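Long-range contacts in SusD superfamily protein (Bacteroides vulgatus, PDB 3MYV), which probably binds polysaccharide at the bacterial outer membrane, as a member of the SusD family of glycan-capturing proteins: residues D290-R295 and R366-N371; V20-Y24 and E112-V116; Y164-I168 and I199-D205. All blocks are in the same frame, centred on the assembly; numbering follows the deposited sequence.

Interaction 1 (D290-R295 and R366-N371); sequences DPGDVR and RGNPDN
Gly367 lays its CA over one face of the Arg295 guanidinium, 4.0 Å from NH2, while the carboxylate of Asp293 meets the same group at its edge, in plane. Arg295 grips that carboxylate side-on, NE to OD1 and NH2 to OD2, both bonds nearly straight and both on syn lone pairs. The backbone N of Arg295 takes the anti lone pair of OD1, so an Asx turn and a salt bridge together fix the rotation of Asp293. Arg295 also forms salt bridges to Glu386 and Glu390 of helix 380-391.

The second flat group, the carboxylate of Asp290, is reached by two amides. Asn371 ND2 gives the stronger bond, 2.7 Å to the syn lone pair of Asp290 OD2, with the oxygen in the amide plane although the two planes stand 41° apart. Asn368 ND2 adds weak bonds to both oxygens; a chi1 of -178° turns its amide toward Asp290. One water joins Asp290 OD1 to Asn371 OD1, and another joins Asp293 OD2 to Asn371 ND2.

Backbone to backbone, Val294 N donates to Gly367 O at 2.9 Å, and the same oxygen receives a CA-H...O contact from Asp293 CA at 3.2 Å. Paired type I turns, Asp290 to Asp293 and Asn368 to Asn371, each with an Asx turn beside it, thus join the loop after helix 281-288 to the C-terminal end of helix 350-367 in the SusD-family region.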
# COMPACT_ATOMS: atom_id res chain seq x y z
N ASP A 290 -17.89 14.14 -13.78
CA ASP A 290 -18.71 14.26 -12.57
C ASP A 290 -18.17 15.37 -11.68
O ASP A 290 -17.59 15.07 -10.62
CB ASP A 290 -18.71 12.93 -11.80
CG ASP A 290 -19.81 12.85 -10.73
OD1 ASP A 290 -20.68 13.75 -10.66
OD2 ASP A 290 -19.79 11.88 -9.96
N PRO A 291 -18.40 16.63 -12.07
CA PRO A 291 -17.76 17.74 -11.37
C PRO A 291 -18.21 17.90 -9.93
O PRO A 291 -17.53 18.53 -9.14
CB PRO A 291 -18.15 18.98 -12.20
CG PRO A 291 -19.31 18.57 -13.04
CD PRO A 291 -19.19 17.09 -13.23
N GLY A 292 -19.35 17.31 -9.58
CA GLY A 292 -19.81 17.31 -8.22
C GLY A 292 -19.04 16.37 -7.30
O GLY A 292 -19.26 16.40 -6.10
N ASP A 293 -18.17 15.52 -7.86
CA ASP A 293 -17.40 14.60 -7.02
C ASP A 293 -16.13 15.29 -6.57
O ASP A 293 -15.31 15.68 -7.42
CB ASP A 293 -17.07 13.30 -7.76
CG ASP A 293 -16.57 12.22 -6.84
OD1 ASP A 293 -15.63 12.48 -6.07
OD2 ASP A 293 -17.10 11.08 -6.88
N VAL A 294 -15.97 15.43 -5.25
CA VAL A 294 -14.84 16.16 -4.65
C VAL A 294 -13.46 15.57 -4.97
O VAL A 294 -12.45 16.24 -4.85
CB VAL A 294 -15.01 16.29 -3.09
CG1 VAL A 294 -14.66 14.98 -2.37
CG2 VAL A 294 -14.15 17.40 -2.55
N ARG A 295 -13.40 14.29 -5.32
CA ARG A 295 -12.11 13.68 -5.62
C ARG A 295 -11.45 14.29 -6.85
O ARG A 295 -10.22 14.32 -6.93
CB ARG A 295 -12.24 12.16 -5.67
CG ARG A 295 -12.52 11.65 -4.24
CD ARG A 295 -13.06 10.25 -4.17
NE ARG A 295 -14.36 10.09 -4.81
CZ ARG A 295 -15.05 8.94 -4.78
NH1 ARG A 295 -14.57 7.88 -4.12
NH2 ARG A 295 -16.21 8.85 -5.39
N ARG A 366 -20.12 10.32 -0.05
CA ARG A 366 -19.15 11.28 0.48
C ARG A 366 -18.45 11.96 -0.69
O ARG A 366 -18.18 13.15 -0.64
CB ARG A 366 -18.12 10.61 1.41
CG ARG A 366 -17.21 11.61 2.15
CD ARG A 366 -15.96 11.97 1.36
NE ARG A 366 -15.18 10.80 0.98
CZ ARG A 366 -14.37 10.10 1.79
NH1 ARG A 366 -14.19 10.45 3.07
NH2 ARG A 366 -13.71 9.04 1.30
N GLY A 367 -18.14 11.20 -1.73
CA GLY A 367 -17.54 11.75 -2.94
C GLY A 367 -18.45 12.76 -3.63
O GLY A 367 -18.02 13.88 -3.92
N ASN A 368 -19.72 12.39 -3.82
CA ASN A 368 -20.75 13.25 -4.42
C ASN A 368 -22.12 12.82 -3.87
O ASN A 368 -22.57 11.71 -4.17
CB ASN A 368 -20.74 13.09 -5.96
CG ASN A 368 -21.76 13.99 -6.65
OD1 ASN A 368 -22.61 14.62 -5.99
ND2 ASN A 368 -21.70 14.03 -8.00
N PRO A 369 -22.76 13.65 -3.04
CA PRO A 369 -24.02 13.24 -2.43
C PRO A 369 -25.16 12.99 -3.42
O PRO A 369 -26.18 12.37 -3.03
CB PRO A 369 -24.34 14.39 -1.45
CG PRO A 369 -23.61 15.55 -2.00
CD PRO A 369 -22.33 14.98 -2.54
N ASP A 370 -25.02 13.47 -4.67
CA ASP A 370 -26.02 13.23 -5.71
C ASP A 370 -25.92 11.83 -6.35
O ASP A 370 -26.77 11.46 -7.15
CB ASP A 370 -25.90 14.29 -6.81
CG ASP A 370 -26.19 15.71 -6.31
OD1 ASP A 370 -26.99 15.85 -5.37
OD2 ASP A 370 -25.61 16.65 -6.88
N ASN A 371 -24.89 11.06 -6.01
CA ASN A 371 -24.67 9.75 -6.60
C ASN A 371 -25.12 8.65 -5.66
O ASN A 371 -25.25 8.86 -4.45
CB ASN A 371 -23.16 9.55 -6.91
CG ASN A 371 -22.69 10.40 -8.06
OD1 ASN A 371 -23.49 10.91 -8.85
ND2 ASN A 371 -21.37 10.57 -8.18
O HOH W 1 -23.21 12.66 -10.87
O HOH W 2 -21.98 17.59 -5.34
O HOH W 3 -19.35 9.53 -6.17

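Interaction 2 (V20-Y24 and E112-V116); sequences VNGLY and ETMAV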
# COMPACT_ATOMS: atom_id res chain seq x y z
N VAL A 20 11.86 -0.27 17.95
CA VAL A 20 10.65 -0.39 17.12
C VAL A 20 10.49 0.88 16.29
O VAL A 20 10.27 0.81 15.08
CB VAL A 20 9.37 -0.73 17.94
CG1 VAL A 20 8.10 -0.62 17.07
CG2 VAL A 20 9.51 -2.14 18.55
N ASN A 21 10.71 2.04 16.93
CA ASN A 21 10.71 3.32 16.22
C ASN A 21 11.66 3.32 15.00
O ASN A 21 11.29 3.81 13.91
CB ASN A 21 11.09 4.43 17.21
CG ASN A 21 10.51 5.75 16.85
OD1 ASN A 21 9.32 5.96 17.00
ND2 ASN A 21 11.35 6.65 16.34
N GLY A 22 12.85 2.74 15.16
CA GLY A 22 13.85 2.62 14.08
C GLY A 22 13.37 1.81 12.88
O GLY A 22 13.80 2.04 11.74
N LEU A 23 12.50 0.84 13.12
CA LEU A 23 11.88 0.10 12.01
C LEU A 23 11.09 1.05 11.11
O LEU A 23 11.18 0.97 9.88
CB LEU A 23 10.98 -1.01 12.53
CG LEU A 23 11.55 -2.07 13.48
CD1 LEU A 23 10.39 -2.99 13.93
CD2 LEU A 23 12.71 -2.87 12.86
N TYR A 24 10.36 1.99 11.71
CA TYR A 24 9.60 2.95 10.90
C TYR A 24 10.50 3.98 10.22
O TYR A 24 10.25 4.37 9.08
CB TYR A 24 8.55 3.64 11.72
CG TYR A 24 7.48 2.73 12.25
CD1 TYR A 24 7.64 2.06 13.45
CD2 TYR A 24 6.28 2.56 11.55
CE1 TYR A 24 6.62 1.26 13.97
CE2 TYR A 24 5.28 1.76 12.03
CZ TYR A 24 5.45 1.09 13.25
OH TYR A 24 4.44 0.33 13.76
N GLU A 112 3.40 -5.04 17.87
CA GLU A 112 3.63 -4.02 16.85
C GLU A 112 4.78 -4.45 15.94
O GLU A 112 4.70 -4.30 14.74
CB GLU A 112 3.93 -2.66 17.50
CG GLU A 112 4.10 -1.54 16.49
CD GLU A 112 4.45 -0.19 17.09
OE1 GLU A 112 4.52 -0.06 18.34
OE2 GLU A 112 4.66 0.77 16.30
N THR A 113 5.84 -5.00 16.54
CA THR A 113 6.96 -5.56 15.78
C THR A 113 6.50 -6.67 14.83
O THR A 113 6.92 -6.74 13.68
CB THR A 113 8.05 -6.08 16.72
OG1 THR A 113 8.49 -5.02 17.58
CG2 THR A 113 9.25 -6.67 15.93
N MSE A 114 5.61 -7.53 15.30
CA MSE A 114 5.04 -8.57 14.45
C MSE A 114 4.22 -7.96 13.33
O MSE A 114 4.21 -8.50 12.23
CB MSE A 114 4.21 -9.56 15.27
CG MSE A 114 5.01 -10.36 16.29
SE MSE A 114 3.88 -11.33 17.54
CE MSE A 114 3.17 -12.63 16.35
N ALA A 115 3.50 -6.86 13.59
CA ALA A 115 2.72 -6.18 12.53
C ALA A 115 3.66 -5.64 11.43
O ALA A 115 3.38 -5.77 10.24
CB ALA A 115 1.87 -5.03 13.15
N VAL A 116 4.77 -5.03 11.84
CA VAL A 116 5.82 -4.58 10.90
C VAL A 116 6.34 -5.75 10.04
O VAL A 116 6.41 -5.66 8.81
CB VAL A 116 6.97 -3.83 11.63
CG1 VAL A 116 8.09 -3.48 10.64
CG2 VAL A 116 6.42 -2.52 12.32
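This is helix-to-helix packing, buried, with one polar bond set in an otherwise largely apolar seam: Val20, Leu23 and Tyr24 of helix 13-27 face Glu112, Thr113 and Val116 of helix 103-128. The two short segments run the same way, their axes 10.6 Å apart and crossing at 24°, a spacing that side chains rather than backbones must fill.

The polar bond comes from Tyr24, whose OH donates to Glu112 OE2 at 2.6 Å on the anti lone pair, the ring and carboxylate planes 54° apart. Glu112 reaches it because CG lies anti to the backbone N (chi1 -177°) and the chain stays extended beyond, carrying the carboxylate across to the tyrosine. There it passes Val20, whose CG1 packs 3.7 Å from Glu112 CD and also lies at the edge of the Tyr24 ring. The other branch of Val20, CG2, comes within 3.2 Å of Thr113 OG1, a hydroxyl bonded to Leu109 O within its own helix. Farther along, the two methyls of Val116 divide the work: CG1 touches Leu23 CD1 at 4.0 Å, and CG2 lies 3.9 Å from Tyr24 CZ.

Arg186 forms a salt bridge to Glu112 OE2, which probably offsets the buried negative charge, and the backbone N of Met187 is also bonded to Tyr24 OH. Helix 77-94 packs against the seam through Ile82, Glu85, Ile89 and Leu90, while Ala115 turns to Leu171 of helix 160-177.

Interaction 3 (Y164-I168 and I199-D205); sequences YDFII and IYLYHDD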
# COMPACT_ATOMS: atom_id res chain seq x y z
N TYR A 164 1.57 -16.12 2.86
CA TYR A 164 0.25 -15.75 3.42
C TYR A 164 -0.10 -16.47 4.71
O TYR A 164 -0.60 -15.84 5.67
CB TYR A 164 -0.87 -15.94 2.37
CG TYR A 164 -1.08 -14.74 1.46
CD1 TYR A 164 -1.94 -13.70 1.81
CD2 TYR A 164 -0.42 -14.65 0.23
CE1 TYR A 164 -2.12 -12.60 0.98
CE2 TYR A 164 -0.61 -13.57 -0.62
CZ TYR A 164 -1.47 -12.56 -0.23
OH TYR A 164 -1.66 -11.51 -1.10
N ASP A 165 0.15 -17.78 4.77
CA ASP A 165 -0.10 -18.53 6.00
C ASP A 165 0.60 -17.88 7.19
O ASP A 165 -0.01 -17.62 8.24
CB ASP A 165 0.33 -20.00 5.85
CG ASP A 165 -0.55 -20.80 4.90
OD1 ASP A 165 -1.57 -20.29 4.39
OD2 ASP A 165 -0.21 -21.96 4.65
N PHE A 166 1.87 -17.54 7.01
CA PHE A 166 2.66 -16.89 8.03
C PHE A 166 2.20 -15.46 8.35
O PHE A 166 2.09 -15.08 9.52
CB PHE A 166 4.14 -16.84 7.62
CG PHE A 166 4.97 -15.92 8.47
CD1 PHE A 166 5.30 -16.28 9.77
CD2 PHE A 166 5.41 -14.71 7.98
CE1 PHE A 166 6.03 -15.43 10.58
CE2 PHE A 166 6.18 -13.86 8.78
CZ PHE A 166 6.49 -14.22 10.07
N ILE A 167 1.98 -14.67 7.31
CA ILE A 167 1.54 -13.28 7.46
C ILE A 167 0.23 -13.19 8.25
O ILE A 167 0.10 -12.38 9.18
CB ILE A 167 1.40 -12.61 6.06
CG1 ILE A 167 2.77 -12.37 5.44
CG2 ILE A 167 0.64 -11.30 6.15
CD1 ILE A 167 2.75 -12.32 3.86
N ILE A 168 -0.73 -14.03 7.91
CA ILE A 168 -2.05 -13.96 8.56
C ILE A 168 -1.99 -14.37 10.04
O ILE A 168 -2.51 -13.68 10.92
CB ILE A 168 -3.11 -14.75 7.76
CG1 ILE A 168 -3.43 -13.99 6.44
CG2 ILE A 168 -4.38 -14.95 8.62
CD1 ILE A 168 -4.03 -14.87 5.32
N ILE A 199 -5.32 -8.07 3.90
CA ILE A 199 -4.62 -9.30 3.58
C ILE A 199 -5.60 -10.47 3.43
O ILE A 199 -5.45 -11.29 2.51
CB ILE A 199 -3.45 -9.57 4.59
CG1 ILE A 199 -2.32 -8.54 4.36
CG2 ILE A 199 -2.87 -11.00 4.45
CD1 ILE A 199 -1.29 -8.44 5.51
N TYR A 200 -6.61 -10.54 4.30
CA TYR A 200 -7.68 -11.55 4.13
C TYR A 200 -8.27 -11.44 2.72
O TYR A 200 -8.44 -12.44 2.01
CB TYR A 200 -8.81 -11.36 5.13
CG TYR A 200 -8.59 -11.85 6.55
CD1 TYR A 200 -7.92 -13.04 6.83
CD2 TYR A 200 -9.10 -11.11 7.63
CE1 TYR A 200 -7.76 -13.48 8.15
CE2 TYR A 200 -8.94 -11.53 8.90
CZ TYR A 200 -8.27 -12.71 9.17
OH TYR A 200 -8.13 -13.08 10.50
N LEU A 201 -8.53 -10.22 2.27
CA LEU A 201 -9.13 -9.97 0.94
C LEU A 201 -8.22 -10.43 -0.19
O LEU A 201 -8.66 -11.13 -1.11
CB LEU A 201 -9.48 -8.47 0.79
CG LEU A 201 -10.26 -8.05 -0.46
CD1 LEU A 201 -11.71 -8.48 -0.32
CD2 LEU A 201 -10.17 -6.51 -0.74
N TYR A 202 -6.95 -10.05 -0.10
CA TYR A 202 -5.95 -10.51 -1.04
C TYR A 202 -5.82 -12.04 -1.04
O TYR A 202 -5.47 -12.63 -2.06
CB TYR A 202 -4.59 -9.92 -0.75
CG TYR A 202 -4.30 -8.54 -1.33
CD1 TYR A 202 -5.03 -7.42 -0.95
CD2 TYR A 202 -3.23 -8.36 -2.20
CE1 TYR A 202 -4.74 -6.18 -1.46
CE2 TYR A 202 -2.91 -7.11 -2.69
CZ TYR A 202 -3.67 -6.03 -2.32
OH TYR A 202 -3.37 -4.80 -2.83
N HIS A 203 -6.08 -12.66 0.11
CA HIS A 203 -6.02 -14.11 0.27
C HIS A 203 -7.32 -14.86 -0.13
O HIS A 203 -7.40 -16.09 -0.01
CB HIS A 203 -5.63 -14.44 1.71
CG HIS A 203 -5.12 -15.84 1.91
ND1 HIS A 203 -5.68 -16.71 2.83
CD2 HIS A 203 -4.09 -16.51 1.33
CE1 HIS A 203 -5.02 -17.86 2.79
NE2 HIS A 203 -4.05 -17.76 1.89
N ASP A 204 -8.31 -14.12 -0.65
CA ASP A 204 -9.64 -14.66 -1.00
C ASP A 204 -10.45 -15.16 0.21
O ASP A 204 -11.39 -15.95 0.04
CB ASP A 204 -9.54 -15.79 -2.05
CG ASP A 204 -10.47 -15.59 -3.26
OD1 ASP A 204 -11.29 -14.64 -3.29
OD2 ASP A 204 -10.37 -16.39 -4.21
N ASP A 205 -10.10 -14.73 1.41
CA ASP A 205 -10.86 -15.08 2.60
C ASP A 205 -11.94 -13.99 2.74
O ASP A 205 -11.91 -13.17 3.64
CB ASP A 205 -9.98 -15.08 3.86
CG ASP A 205 -8.92 -16.16 3.87
OD1 ASP A 205 -9.18 -17.32 3.46
OD2 ASP A 205 -7.80 -15.82 4.32
O HOH W 4 -2.11 -19.81 1.77
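Ile168 sets its CD1 over one face of the His203 ring, a CH-pi contact 3.9 Å from the centroid. Tyr164 CB also approaches the imidazole obliquely, 3.4 Å from His203 CD2; the two rings are near parallel, planes at 19°, but slid so far apart that they barely overlap. Ile199 packs beside them, CG2 against Ile168 CG1 at 3.6 Å and CD1 against Ile167 CG2 at 3.5 Å. Tyr202 CB lies at the edge of the Tyr164 ring, near its plane.

What positions the imidazole lies at its edge. His203 ND1 donates in the ring plane to Asp205 OD2 at 2.7 Å. A water bridges NE2 to Asp165 OD1. A leucine in place of His203 would probably leave Asp205 OD2 without its N-H partner and the water bound to Asp165 without the imidazole nitrogen it bridges to. Farther out, Tyr132 meets the rings of both Tyr164 and His203, and Tyr200 OH bonds Glu172. The contact thus joins helix 160-177 to the end of helix 189-202, consistent with the helical-repeat scaffold of the TPR clan. The nearby carboxylates of Asp205 and Asp165 would probably favour a protonated imidazole.

Along the chain the three contacts come in series: interaction 2 closes first, then interaction 3, then interaction 1. Interactions 2 and 3 are neighbours, centres 20 Å apart and nearest atoms about 6 Å, without touching. Helix 103-128 ties them together: it supplies one side of interaction 2, and its Phe122 and Thr125 pack on interaction 3, while helix 160-177 carries residues 164-168 and touches Ala115. Interaction 1 stands apart, its centre 38 Å from that of interaction 2, on the opposite side of the chain's centre, and 33 Å from that of interaction 3. The SusD scaffold is therefore joined at well-separated places: between two helices, between a helix and another's end with its following turn, and between a loop and a helix end.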